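Local coordinates for vacuolar protein sorting-associated protein IST1 (PDB 3GGY) that acts late in sorting multivesicular-body cargo into intralumenal vesicles and regulates recruitment of the ATPase VPS4 to the ESCRT-III complex, at residues A[36-41]-A[174-179]; A[63-68]-A[156-161]; A[108-113]-A[142-147]. One frame throughout, in Å; residues are numbered along the deposited sequence.

Contact 1. Residues A[36-41]-A[174-179]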
ATOM      1  N   GLN A  36      12.312  14.164   0.018  1.00 16.76           N
ATOM      2  CA  GLN A  36      12.465  15.404   0.771  1.00 18.66           C
ATOM      3  C   GLN A  36      12.683  15.101   2.251  1.00 18.05           C
ATOM      4  O   GLN A  36      13.449  15.786   2.927  1.00 14.89           O
ATOM      5  CB  GLN A  36      11.229  16.296   0.603  1.00 20.71           C
ATOM      6  CG  GLN A  36      11.260  17.568   1.450  1.00 28.86           C
ATOM      7  CD  GLN A  36      10.192  18.572   1.045  1.00 33.27           C
ATOM      8  OE1 GLN A  36      10.010  18.849  -0.139  1.00 37.34           O
ATOM      9  NE2 GLN A  36       9.491  19.133   2.026  1.00 33.75           N
ATOM     10  N   SER A  37      12.005  14.074   2.752  1.00 16.25           N
ATOM     11  CA  SER A  37      12.143  13.697   4.152  1.00 15.83           C
ATOM     12  C   SER A  37      13.563  13.246   4.459  1.00 14.57           C
ATOM     13  O   SER A  37      14.097  13.548   5.525  1.00 14.57           O
ATOM     14  CB  SER A  37      11.159  12.578   4.500  1.00 18.49           C
ATOM     15  OG  SER A  37       9.823  13.025   4.342  1.00 22.37           O
ATOM     16  N   ARG A  38      14.172  12.527   3.522  1.00 13.76           N
ATOM     17  CA  ARG A  38      15.536  12.051   3.703  1.00 13.58           C
ATOM     18  C   ARG A  38      16.495  13.242   3.787  1.00 13.90           C
ATOM     19  O   ARG A  38      17.405  13.252   4.610  1.00 12.59           O
ATOM     20  CB  ARG A  38      15.921  11.112   2.556  1.00 14.44           C
ATOM     21  CG  ARG A  38      15.254   9.736   2.672  1.00 13.51           C
ATOM     22  CD  ARG A  38      15.505   8.848   1.460  1.00 17.21           C
ATOM     23  NE  ARG A  38      14.943   7.513   1.667  1.00 14.84           N
ATOM     24  CZ  ARG A  38      15.585   6.510   2.259  1.00 16.94           C
ATOM     25  NH1 ARG A  38      16.826   6.675   2.698  1.00 15.48           N
ATOM     26  NH2 ARG A  38      14.974   5.348   2.443  1.00 16.32           N
ATOM     27  N   ARG A  39      16.272  14.248   2.947  1.00 13.95           N
ATOM     28  CA  ARG A  39      17.109  15.449   2.962  1.00 15.62           C
ATOM     29  C   ARG A  39      16.968  16.145   4.305  1.00 15.87           C
ATOM     30  O   ARG A  39      17.937  16.658   4.860  1.00 15.14           O
ATOM     31  CB  ARG A  39      16.674  16.445   1.889  1.00 17.11           C
ATOM     32  CG  ARG A  39      16.663  15.937   0.469  1.00 22.38           C
ATOM     33  CD  ARG A  39      16.167  17.042  -0.452  1.00 27.36           C
ATOM     34  NE  ARG A  39      17.059  18.200  -0.428  1.00 32.36           N
ATOM     35  CZ  ARG A  39      16.714  19.423  -0.819  1.00 34.35           C
ATOM     36  NH1 ARG A  39      15.485  19.661  -1.265  1.00 33.95           N
ATOM     37  NH2 ARG A  39      17.601  20.409  -0.774  1.00 36.17           N
ATOM     38  N   GLN A  40      15.743  16.176   4.816  1.00 15.79           N
ATOM     39  CA  GLN A  40      15.465  16.832   6.085  1.00 16.94           C
ATOM     40  C   GLN A  40      16.080  16.096   7.271  1.00 15.90           C
ATOM     41  O   GLN A  40      16.463  16.719   8.261  1.00 16.47           O
ATOM     42  CB  GLN A  40      13.953  17.002   6.243  1.00 19.85           C
ATOM     43  CG  GLN A  40      13.354  17.797   5.083  1.00 24.78           C
ATOM     44  CD  GLN A  40      11.843  17.926   5.139  1.00 29.67           C
ATOM     45  OE1 GLN A  40      11.129  16.942   5.336  1.00 30.33           O
ATOM     46  NE2 GLN A  40      11.346  19.146   4.946  1.00 31.82           N
ATOM     47  N   VAL A  41      16.179  14.772   7.173  1.00 13.84           N
ATOM     48  CA  VAL A  41      16.800  13.994   8.240  1.00 13.40           C
ATOM     49  C   VAL A  41      18.283  14.363   8.246  1.00 15.09           C
ATOM     50  O   VAL A  41      18.886  14.538   9.298  1.00 15.52           O
ATOM     51  CB  VAL A  41      16.663  12.470   7.996  1.00 12.69           C
ATOM     52  CG1 VAL A  41      17.573  11.695   8.949  1.00 14.57           C
ATOM     53  CG2 VAL A  41      15.220  12.039   8.211  1.00 13.50           C
ATOM     54  N   LYS A 174      22.359   5.532   8.349  1.00 13.78           N
ATOM     55  CA  LYS A 174      23.608   5.326   7.630  1.00 14.16           C
ATOM     56  C   LYS A 174      23.441   5.515   6.123  1.00 14.33           C
ATOM     57  O   LYS A 174      24.319   6.070   5.460  1.00 14.24           O
ATOM     58  CB  LYS A 174      24.160   3.925   7.916  1.00 15.14           C
ATOM     59  CG  LYS A 174      24.554   3.707   9.366  1.00 17.27           C
ATOM     60  CD  LYS A 174      25.094   2.308   9.586  1.00 18.84           C
ATOM     61  CE  LYS A 174      25.422   2.069  11.051  1.00 19.96           C
ATOM     62  NZ  LYS A 174      25.944   0.688  11.282  1.00 22.20           N
ATOM     63  N   GLU A 175      22.317   5.066   5.572  1.00 14.08           N
ATOM     64  CA  GLU A 175      22.109   5.218   4.137  1.00 13.89           C
ATOM     65  C   GLU A 175      21.824   6.682   3.794  1.00 12.99           C
ATOM     66  O   GLU A 175      22.239   7.173   2.748  1.00 13.41           O
ATOM     67  CB  GLU A 175      20.986   4.286   3.660  1.00 15.04           C
ATOM     68  CG  GLU A 175      21.262   2.828   4.037  1.00 14.91           C
ATOM     69  CD  GLU A 175      20.304   1.831   3.409  1.00 18.20           C
ATOM     70  OE1 GLU A 175      19.121   2.172   3.205  1.00 17.66           O
ATOM     71  OE2 GLU A 175      20.739   0.691   3.140  1.00 15.72           O
ATOM     72  N   ILE A 176      21.145   7.394   4.686  1.00 12.49           N
ATOM     73  CA  ILE A 176      20.876   8.807   4.437  1.00 12.02           C
ATOM     74  C   ILE A 176      22.204   9.568   4.534  1.00 13.35           C
ATOM     75  O   ILE A 176      22.443  10.511   3.783  1.00 12.84           O
ATOM     76  CB  ILE A 176      19.875   9.379   5.467  1.00 14.19           C
ATOM     77  CG1 ILE A 176      18.488   8.783   5.212  1.00 12.97           C
ATOM     78  CG2 ILE A 176      19.809  10.905   5.363  1.00 12.24           C
ATOM     79  CD1 ILE A 176      17.470   9.123   6.288  1.00 11.81           C
ATOM     80  N   ALA A 177      23.071   9.144   5.451  1.00 13.79           N
ATOM     81  CA  ALA A 177      24.365   9.805   5.602  1.00 13.58           C
ATOM     82  C   ALA A 177      25.204   9.629   4.339  1.00 15.30           C
ATOM     83  O   ALA A 177      25.936  10.535   3.945  1.00 16.78           O
ATOM     84  CB  ALA A 177      25.099   9.250   6.810  1.00 14.56           C
ATOM     85  N   LYS A 178      25.103   8.468   3.699  1.00 14.40           N
ATOM     86  CA  LYS A 178      25.869   8.245   2.478  1.00 14.73           C
ATOM     87  C   LYS A 178      25.336   9.121   1.355  1.00 14.75           C
ATOM     88  O   LYS A 178      26.099   9.789   0.656  1.00 16.14           O
ATOM     89  CB  LYS A 178      25.815   6.782   2.040  1.00 14.74           C
ATOM     90  CG  LYS A 178      26.681   6.526   0.803  1.00 14.28           C
ATOM     91  CD  LYS A 178      26.750   5.070   0.420  1.00 14.98           C
ATOM     92  CE  LYS A 178      27.700   4.877  -0.749  1.00 19.06           C
ATOM     93  NZ  LYS A 178      27.820   3.449  -1.126  1.00 19.75           N
ATOM     94  N   THR A 179      24.017   9.131   1.192  1.00 14.02           N
ATOM     95  CA  THR A 179      23.398   9.927   0.145  1.00 14.76           C
ATOM     96  C   THR A 179      23.753  11.406   0.220  1.00 15.28           C
ATOM     97  O   THR A 179      24.049  12.033  -0.799  1.00 16.73           O
ATOM     98  CB  THR A 179      21.854   9.804   0.186  1.00 14.51           C
ATOM     99  OG1 THR A 179      21.481   8.449  -0.081  1.00 17.02           O
ATOM    100  CG2 THR A 179      21.213  10.710  -0.857  1.00 13.46           C
TER
HETATM  101  O   HOH W   1      18.928   8.457   1.266  1.00 16.45           O
HETATM  102  O   HOH W   2      17.130   3.788   3.861  1.00 19.79           O
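Ile176 carries the packed half of this contact, pointing from helix 166-179 onto the face of helix 8-46 that bears Arg38 and Val41. Its two branches do different work. CG2 ends against the backbone: Ile176 CG2 lies 3.4 Å from Arg38 O, a close van der Waals approach. The other branch runs out to Val41 and is set across it, with Ile176 CD1 3.7 Å from Val41 CG1 and almost as near its CB. Both side chains are buried, and Val57 and Leu173 also pack on Val41. Shortening Ile176 to an alanine is likely to open a gap beside Val41 and leave the Arg38 guanidinium without its apolar neighbour.

The wetter side begins at that guanidinium. The Arg38 chain, extended from CG to NE, carries NH1 to 3.7 Å from Ile176 CG1, approaching obliquely. Beyond this point water does the joining. One water accepts from Arg38 NH1 at 3.1 Å and also hydrogen-bonds Thr179 OG1. A second lies in the guanidinium plane, at its edge, accepting from Arg38 NH2 and donating to Glu175 OE1 at 2.6 Å. Arg38 and Glu175 are thus linked through water, while the direct salt bridge of NH2 goes to Asp64 on helix 50-82. The chemistry therefore implies a divided joint: a dry aliphatic patch brings the two helices together, and the arginine of helix 8-46, salt-bridged to helix 50-82, packs its chain on helix 166-179 and reaches the polar groups of Glu175 and Thr179 through water.

Contact 2. Residues A[63-68]-A[156-161]; sequences DDIHIE and IKKCSP
The Glu68 carboxylate is approached over a face by Lys158: NZ of the lysine donates to Glu68 OE1 at 3.1 Å from well above the carboxylate plane, 56° out of it, closing a salt bridge. The second flat group, the His66 imidazole, meets helix 153-159 through a water at its edge. This water lies in the ring plane, 2.8 Å from His66 ND1, and donates to Lys158 O, also at 2.8 Å. At the other ring nitrogen, NE2 is hydrogen-bonded to Glu121, so the imidazole is held at two points on its rim and its rotation is probably fixed.

The lysine gets to the acid by a long extended run with a bend at the end (chi4 -58°), which turns the ammonium toward the carboxylate. On the way its aliphatic part is used as well: Lys158 CD and CE pass Glu68 CB at 4.1 Å, the two side chains roughly perpendicular. Nearer the backbone, Ile65 supplies the apolar filling. Its CG2 sits 3.8 Å from Lys158 CA and close to Lys158 CB, while Ile65 CD1 on the other branch touches Pro161 CB at 3.8 Å. Ile65 and the proline run alongside one another, pointing contrary ways. Pro161 follows Ser160, where the chain leaves helical geometry, so Ile65 spans both the last turn of the helix and the loop beyond it.

In the fold, the short helix 153-159 packs against the long helix 50-82, with Lys158 also touching Leu69 and Ile72; on other sides of helix 50-82, Asp64 and Ile67 pack against helix 8-46.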
ATOM      1  N   ASP A  63       6.580   5.431   5.725  1.00 10.91           N
ATOM      2  CA  ASP A  63       6.246   6.015   4.428  1.00 11.20           C
ATOM      3  C   ASP A  63       6.718   5.121   3.283  1.00  8.97           C
ATOM      4  O   ASP A  63       6.003   4.953   2.295  1.00  9.35           O
ATOM      5  CB  ASP A  63       6.864   7.412   4.271  1.00 14.21           C
ATOM      6  CG  ASP A  63       6.228   8.447   5.190  1.00 18.68           C
ATOM      7  OD1 ASP A  63       5.071   8.250   5.610  1.00 20.29           O
ATOM      8  OD2 ASP A  63       6.887   9.469   5.476  1.00 21.35           O
ATOM      9  N   ASP A  64       7.921   4.559   3.408  1.00  9.93           N
ATOM     10  CA  ASP A  64       8.459   3.680   2.372  1.00  8.83           C
ATOM     11  C   ASP A  64       7.651   2.387   2.262  1.00  9.44           C
ATOM     12  O   ASP A  64       7.415   1.886   1.162  1.00  9.30           O
ATOM     13  CB  ASP A  64       9.929   3.344   2.643  1.00 10.18           C
ATOM     14  CG  ASP A  64      10.873   4.478   2.266  1.00 12.86           C
ATOM     15  OD1 ASP A  64      10.458   5.388   1.508  1.00 12.22           O
ATOM     16  OD2 ASP A  64      12.039   4.440   2.717  1.00 13.71           O
ATOM     17  N   ILE A  65       7.227   1.846   3.399  1.00  8.61           N
ATOM     18  CA  ILE A  65       6.430   0.622   3.396  1.00  8.83           C
ATOM     19  C   ILE A  65       5.080   0.899   2.725  1.00  8.33           C
ATOM     20  O   ILE A  65       4.566   0.075   1.964  1.00  8.46           O
ATOM     21  CB  ILE A  65       6.206   0.106   4.842  1.00  9.98           C
ATOM     22  CG1 ILE A  65       7.530  -0.407   5.416  1.00 12.46           C
ATOM     23  CG2 ILE A  65       5.166  -1.020   4.847  1.00 12.00           C
ATOM     24  CD1 ILE A  65       7.481  -0.701   6.895  1.00 11.14           C
ATOM     25  N   HIS A  66       4.515   2.070   2.996  1.00  7.68           N
ATOM     26  CA  HIS A  66       3.233   2.437   2.412  1.00  8.57           C
ATOM     27  C   HIS A  66       3.361   2.584   0.900  1.00  8.23           C
ATOM     28  O   HIS A  66       2.457   2.225   0.158  1.00  8.35           O
ATOM     29  CB  HIS A  66       2.722   3.742   3.015  1.00  8.39           C
ATOM     30  CG  HIS A  66       1.304   4.052   2.650  1.00 10.28           C
ATOM     31  ND1 HIS A  66       0.234   3.353   3.169  1.00 10.79           N
ATOM     32  CD2 HIS A  66       0.782   4.975   1.809  1.00 11.53           C
ATOM     33  CE1 HIS A  66      -0.889   3.837   2.665  1.00 12.90           C
ATOM     34  NE2 HIS A  66      -0.584   4.822   1.837  1.00 11.11           N
ATOM     35  N   ILE A  67       4.489   3.116   0.437  1.00  7.21           N
ATOM     36  CA  ILE A  67       4.685   3.254  -1.002  1.00  8.90           C
ATOM     37  C   ILE A  67       4.729   1.861  -1.633  1.00  8.52           C
ATOM     38  O   ILE A  67       4.184   1.648  -2.711  1.00  9.79           O
ATOM     39  CB  ILE A  67       5.993   4.015  -1.315  1.00  9.51           C
ATOM     40  CG1 ILE A  67       5.814   5.497  -0.978  1.00 11.06           C
ATOM     41  CG2 ILE A  67       6.362   3.835  -2.783  1.00 11.00           C
ATOM     42  CD1 ILE A  67       7.115   6.273  -0.915  1.00 13.36           C
ATOM     43  N   GLU A  68       5.368   0.910  -0.952  1.00  9.49           N
ATOM     44  CA  GLU A  68       5.438  -0.458  -1.456  1.00 10.25           C
ATOM     45  C   GLU A  68       4.021  -1.027  -1.545  1.00 10.07           C
ATOM     46  O   GLU A  68       3.690  -1.751  -2.483  1.00  9.82           O
ATOM     47  CB  GLU A  68       6.279  -1.327  -0.524  1.00 13.35           C
ATOM     48  CG  GLU A  68       7.711  -0.847  -0.377  1.00 16.63           C
ATOM     49  CD  GLU A  68       8.550  -1.767   0.489  1.00 22.31           C
ATOM     50  OE1 GLU A  68       8.093  -2.124   1.598  1.00 25.46           O
ATOM     51  OE2 GLU A  68       9.668  -2.127   0.063  1.00 26.56           O
ATOM     52  N   ILE A 156      -1.364  -7.503   4.738  1.00 12.77           N
ATOM     53  CA  ILE A 156      -1.715  -7.215   6.122  1.00 12.53           C
ATOM     54  C   ILE A 156      -0.552  -6.511   6.834  1.00 13.55           C
ATOM     55  O   ILE A 156      -0.757  -5.586   7.616  1.00 14.88           O
ATOM     56  CB  ILE A 156      -2.073  -8.509   6.870  1.00 14.48           C
ATOM     57  CG1 ILE A 156      -3.350  -9.106   6.272  1.00 18.64           C
ATOM     58  CG2 ILE A 156      -2.254  -8.222   8.356  1.00 15.90           C
ATOM     59  CD1 ILE A 156      -3.706 -10.471   6.803  1.00 18.74           C
ATOM     60  N   LYS A 157       0.668  -6.938   6.529  1.00 14.19           N
ATOM     61  CA  LYS A 157       1.864  -6.373   7.143  1.00 15.88           C
ATOM     62  C   LYS A 157       2.193  -4.961   6.676  1.00 14.85           C
ATOM     63  O   LYS A 157       2.684  -4.146   7.450  1.00 15.77           O
ATOM     64  CB  LYS A 157       3.065  -7.285   6.876  1.00 19.11           C
ATOM     65  CG  LYS A 157       2.913  -8.688   7.451  1.00 25.63           C
ATOM     66  CD  LYS A 157       2.760  -8.660   8.966  1.00 30.70           C
ATOM     67  CE  LYS A 157       3.987  -8.064   9.644  1.00 32.96           C
ATOM     68  NZ  LYS A 157       3.830  -8.008  11.125  1.00 36.93           N
ATOM     69  N   LYS A 158       1.930  -4.672   5.410  1.00 13.92           N
ATOM     70  CA  LYS A 158       2.219  -3.345   4.900  1.00 14.05           C
ATOM     71  C   LYS A 158       1.140  -2.353   5.315  1.00 14.18           C
ATOM     72  O   LYS A 158       1.384  -1.152   5.346  1.00 16.69           O
ATOM     73  CB  LYS A 158       2.374  -3.385   3.381  1.00 13.36           C
ATOM     74  CG  LYS A 158       3.527  -4.278   2.936  1.00 17.68           C
ATOM     75  CD  LYS A 158       3.934  -4.015   1.500  1.00 20.08           C
ATOM     76  CE  LYS A 158       5.117  -4.887   1.111  1.00 21.88           C
ATOM     77  NZ  LYS A 158       6.292  -4.671   2.003  1.00 25.70           N
ATOM     78  N   CYS A 159      -0.051  -2.851   5.638  1.00 13.74           N
ATOM     79  CA  CYS A 159      -1.122  -1.966   6.080  1.00 14.30           C
ATOM     80  C   CYS A 159      -0.891  -1.640   7.547  1.00 14.46           C
ATOM     81  O   CYS A 159      -1.185  -0.539   8.007  1.00 16.47           O
ATOM     82  CB  CYS A 159      -2.490  -2.632   5.922  1.00 13.10           C
ATOM     83  SG  CYS A 159      -3.100  -2.651   4.233  1.00 12.54           S
ATOM     84  N   SER A 160      -0.354  -2.612   8.278  1.00 17.99           N
ATOM     85  CA  SER A 160      -0.078  -2.434   9.696  1.00 20.76           C
ATOM     86  C   SER A 160       1.308  -2.965  10.028  1.00 22.24           C
ATOM     87  O   SER A 160       1.447  -4.015  10.654  1.00 22.96           O
ATOM     88  CB  SER A 160      -1.128  -3.172  10.525  1.00 20.09           C
ATOM     89  OG  SER A 160      -2.435  -2.757  10.159  1.00 22.03           O
ATOM     90  N   PRO A 161       2.358  -2.245   9.607  1.00 23.26           N
ATOM     91  CA  PRO A 161       3.727  -2.687   9.884  1.00 24.83           C
ATOM     92  C   PRO A 161       4.067  -2.669  11.369  1.00 27.09           C
ATOM     93  O   PRO A 161       3.578  -1.825  12.122  1.00 27.48           O
ATOM     94  CB  PRO A 161       4.578  -1.712   9.068  1.00 24.51           C
ATOM     95  CG  PRO A 161       3.731  -0.468   9.029  1.00 24.72           C
ATOM     96  CD  PRO A 161       2.352  -1.023   8.785  1.00 22.60           C
TER
HETATM   97  O   HOH W   3       0.820   1.564   5.213  1.00 18.18           O

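Contact 3. Residues A[108-113]-A[142-147]; sequences AIRSLI and NGVIAD
Val144 points from helix 138-147 into the space between Arg110 and Ile113, one turn apart on helix 105-115, and places one methyl against each. This is helix-on-helix packing in the all-helical, ESCRT-III-like N-terminal domain of IST1; the short segments run at 52° to each other with their axes 9.4 Å apart at closest approach.

The valine torsion sorts the partners. With CG1 anti to the backbone N (chi1 171°), that methyl meets Ile113 CG2 at 3.9 Å, the two side chains crossing at about a right angle. CG2 lies against the Arg110 side chain. It sits beside the aliphatic part, 3.9 Å from Arg110 CG, and then near the guanidinium, which stands obliquely to it with Arg110 NH1 3.6 Å away. The arginine chain is extended from CG to NE, which carries its charged end past the valine. There NH2 forms a salt bridge with Glu93 and NE a hydrogen bond with Asn106, so this buried charge is answered by groups outside the two segments, and these partners probably hold the guanidinium in place beside Val144.

Ile113 has a second neighbour in Ile145. Its CG2 branch touches Ile145 CG1 at 3.9 Å, the isoleucines again lying across each other, so one methyl serves two residues of the facing helix. Ile145 reaches it from the exposed margin of the interface, whereas Val144 is buried. The backbone takes part too: Val144 CG1 rests 3.3 Å from Arg110 O.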
ATOM      1  N   ALA A 108      -6.313 -10.620  -5.521  1.00 12.89           N
ATOM      2  CA  ALA A 108      -6.337  -9.224  -5.936  1.00 13.01           C
ATOM      3  C   ALA A 108      -7.529  -8.426  -5.406  1.00 12.44           C
ATOM      4  O   ALA A 108      -7.352  -7.338  -4.858  1.00 11.59           O
ATOM      5  CB  ALA A 108      -6.292  -9.137  -7.459  1.00 13.51           C
ATOM      6  N   ILE A 109      -8.737  -8.957  -5.567  1.00 11.85           N
ATOM      7  CA  ILE A 109      -9.926  -8.245  -5.116  1.00 11.15           C
ATOM      8  C   ILE A 109      -9.982  -8.137  -3.592  1.00  8.83           C
ATOM      9  O   ILE A 109     -10.353  -7.095  -3.052  1.00 10.26           O
ATOM     10  CB  ILE A 109     -11.215  -8.920  -5.636  1.00 13.91           C
ATOM     11  CG1 ILE A 109     -12.420  -8.023  -5.356  1.00 17.36           C
ATOM     12  CG2 ILE A 109     -11.388 -10.286  -4.992  1.00 16.60           C
ATOM     13  CD1 ILE A 109     -12.384  -6.701  -6.121  1.00 22.22           C
ATOM     14  N   ARG A 110      -9.603  -9.206  -2.895  1.00  9.30           N
ATOM     15  CA  ARG A 110      -9.609  -9.178  -1.437  1.00  9.08           C
ATOM     16  C   ARG A 110      -8.614  -8.151  -0.905  1.00  9.43           C
ATOM     17  O   ARG A 110      -8.918  -7.418   0.031  1.00  8.64           O
ATOM     18  CB  ARG A 110      -9.272 -10.559  -0.875  1.00  9.37           C
ATOM     19  CG  ARG A 110     -10.392 -11.568  -1.053  1.00  9.22           C
ATOM     20  CD  ARG A 110      -9.971 -12.946  -0.580  1.00  9.09           C
ATOM     21  NE  ARG A 110     -11.054 -13.899  -0.790  1.00 10.14           N
ATOM     22  CZ  ARG A 110     -12.069 -14.075   0.048  1.00 12.12           C
ATOM     23  NH1 ARG A 110     -12.139 -13.375   1.171  1.00 10.77           N
ATOM     24  NH2 ARG A 110     -13.041 -14.924  -0.262  1.00 13.49           N
ATOM     25  N   SER A 111      -7.430  -8.088  -1.512  1.00  9.66           N
ATOM     26  CA  SER A 111      -6.418  -7.143  -1.063  1.00  8.17           C
ATOM     27  C   SER A 111      -6.847  -5.693  -1.251  1.00  8.34           C
ATOM     28  O   SER A 111      -6.594  -4.847  -0.394  1.00  7.83           O
ATOM     29  CB  SER A 111      -5.093  -7.395  -1.793  1.00  8.71           C
ATOM     30  OG  SER A 111      -4.568  -8.675  -1.450  1.00  9.84           O
ATOM     31  N   LEU A 112      -7.494  -5.402  -2.373  1.00  7.08           N
ATOM     32  CA  LEU A 112      -7.938  -4.040  -2.648  1.00  8.30           C
ATOM     33  C   LEU A 112      -9.037  -3.602  -1.691  1.00  7.21           C
ATOM     34  O   LEU A 112      -9.057  -2.461  -1.233  1.00  8.01           O
ATOM     35  CB  LEU A 112      -8.406  -3.940  -4.097  1.00  9.46           C
ATOM     36  CG  LEU A 112      -7.233  -3.995  -5.078  1.00  9.34           C
ATOM     37  CD1 LEU A 112      -7.749  -4.231  -6.494  1.00 10.19           C
ATOM     38  CD2 LEU A 112      -6.441  -2.695  -5.004  1.00 10.45           C
ATOM     39  N   ILE A 113      -9.947  -4.513  -1.372  1.00  8.33           N
ATOM     40  CA  ILE A 113     -11.023  -4.185  -0.447  1.00  8.49           C
ATOM     41  C   ILE A 113     -10.456  -3.985   0.960  1.00  8.27           C
ATOM     42  O   ILE A 113     -10.841  -3.052   1.670  1.00  8.05           O
ATOM     43  CB  ILE A 113     -12.092  -5.298  -0.452  1.00  8.69           C
ATOM     44  CG1 ILE A 113     -12.835  -5.255  -1.791  1.00 10.11           C
ATOM     45  CG2 ILE A 113     -13.062  -5.120   0.714  1.00  9.73           C
ATOM     46  CD1 ILE A 113     -13.808  -6.407  -2.003  1.00 10.80           C
ATOM     47  N   ASN A 142     -17.509  -8.324   4.195  1.00 10.67           N
ATOM     48  CA  ASN A 142     -17.303  -8.241   5.635  1.00 12.28           C
ATOM     49  C   ASN A 142     -16.237  -9.237   6.082  1.00 11.68           C
ATOM     50  O   ASN A 142     -15.476  -8.973   7.018  1.00 12.27           O
ATOM     51  CB  ASN A 142     -18.611  -8.502   6.390  1.00 14.23           C
ATOM     52  CG  ASN A 142     -19.611  -7.376   6.221  1.00 16.19           C
ATOM     53  OD1 ASN A 142     -19.238  -6.243   5.926  1.00 18.80           O
ATOM     54  ND2 ASN A 142     -20.889  -7.679   6.425  1.00 18.64           N
ATOM     55  N   GLY A 143     -16.181 -10.381   5.407  1.00  9.54           N
ATOM     56  CA  GLY A 143     -15.184 -11.381   5.748  1.00  9.81           C
ATOM     57  C   GLY A 143     -13.794 -10.821   5.513  1.00  9.00           C
ATOM     58  O   GLY A 143     -12.862 -11.081   6.276  1.00 10.04           O
ATOM     59  N   VAL A 144     -13.658 -10.035   4.452  1.00  7.65           N
ATOM     60  CA  VAL A 144     -12.375  -9.427   4.116  1.00  6.55           C
ATOM     61  C   VAL A 144     -11.982  -8.335   5.109  1.00  8.45           C
ATOM     62  O   VAL A 144     -10.881  -8.339   5.655  1.00  8.47           O
ATOM     63  CB  VAL A 144     -12.413  -8.794   2.708  1.00  6.17           C
ATOM     64  CG1 VAL A 144     -11.140  -7.990   2.470  1.00  5.96           C
ATOM     65  CG2 VAL A 144     -12.556  -9.882   1.653  1.00  7.78           C
ATOM     66  N   ILE A 145     -12.895  -7.406   5.359  1.00  9.37           N
ATOM     67  CA  ILE A 145     -12.596  -6.298   6.251  1.00  9.54           C
ATOM     68  C   ILE A 145     -12.496  -6.672   7.732  1.00 11.12           C
ATOM     69  O   ILE A 145     -11.517  -6.334   8.399  1.00 11.87           O
ATOM     70  CB  ILE A 145     -13.639  -5.184   6.059  1.00 10.40           C
ATOM     71  CG1 ILE A 145     -13.608  -4.717   4.600  1.00 11.06           C
ATOM     72  CG2 ILE A 145     -13.342  -4.013   6.988  1.00 11.77           C
ATOM     73  CD1 ILE A 145     -14.759  -3.794   4.203  1.00 15.63           C
ATOM     74  N   ALA A 146     -13.494  -7.382   8.237  1.00 12.10           N
ATOM     75  CA  ALA A 146     -13.504  -7.758   9.643  1.00 13.78           C
ATOM     76  C   ALA A 146     -12.537  -8.873   9.990  1.00 14.99           C
ATOM     77  O   ALA A 146     -11.864  -8.817  11.022  1.00 16.03           O
ATOM     78  CB  ALA A 146     -14.908  -8.164  10.053  1.00 14.58           C
ATOM     79  N   ASP A 147     -12.450  -9.876   9.121  1.00 13.90           N
ATOM     80  CA  ASP A 147     -11.604 -11.031   9.397  1.00 14.27           C
ATOM     81  C   ASP A 147     -10.433 -11.288   8.452  1.00 13.77           C
ATOM     82  O   ASP A 147      -9.783 -12.325   8.565  1.00 14.75           O
ATOM     83  CB  ASP A 147     -12.470 -12.291   9.444  1.00 15.26           C
ATOM     84  CG  ASP A 147     -13.738 -12.106  10.263  1.00 18.97           C
ATOM     85  OD1 ASP A 147     -13.671 -11.485  11.343  1.00 21.73           O
ATOM     86  OD2 ASP A 147     -14.799 -12.599   9.827  1.00 22.98           O
TER

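Along the chain the three contacts are enclosed one within another: contact 3 joins the segments closest in sequence, contact 2 brackets it, and contact 1 brackets both. Helix 8-46 and helix 50-82, consecutive in sequence, carry the first segments of contacts 1 and 2, whose centres are about 20 Å apart; the salt bridge from Arg38 to Asp64 joins these two contacts directly. Contact 3 lies about 16 Å from contact 2, centre to centre, and about 36 Å from contact 1. Contacts 1 and 2 fix helices 166-179 and 153-159 to the long helices 8-46 and 50-82, while contact 3 joins two shorter helices, 105-115 and 138-147, across the domain's centre from contact 1.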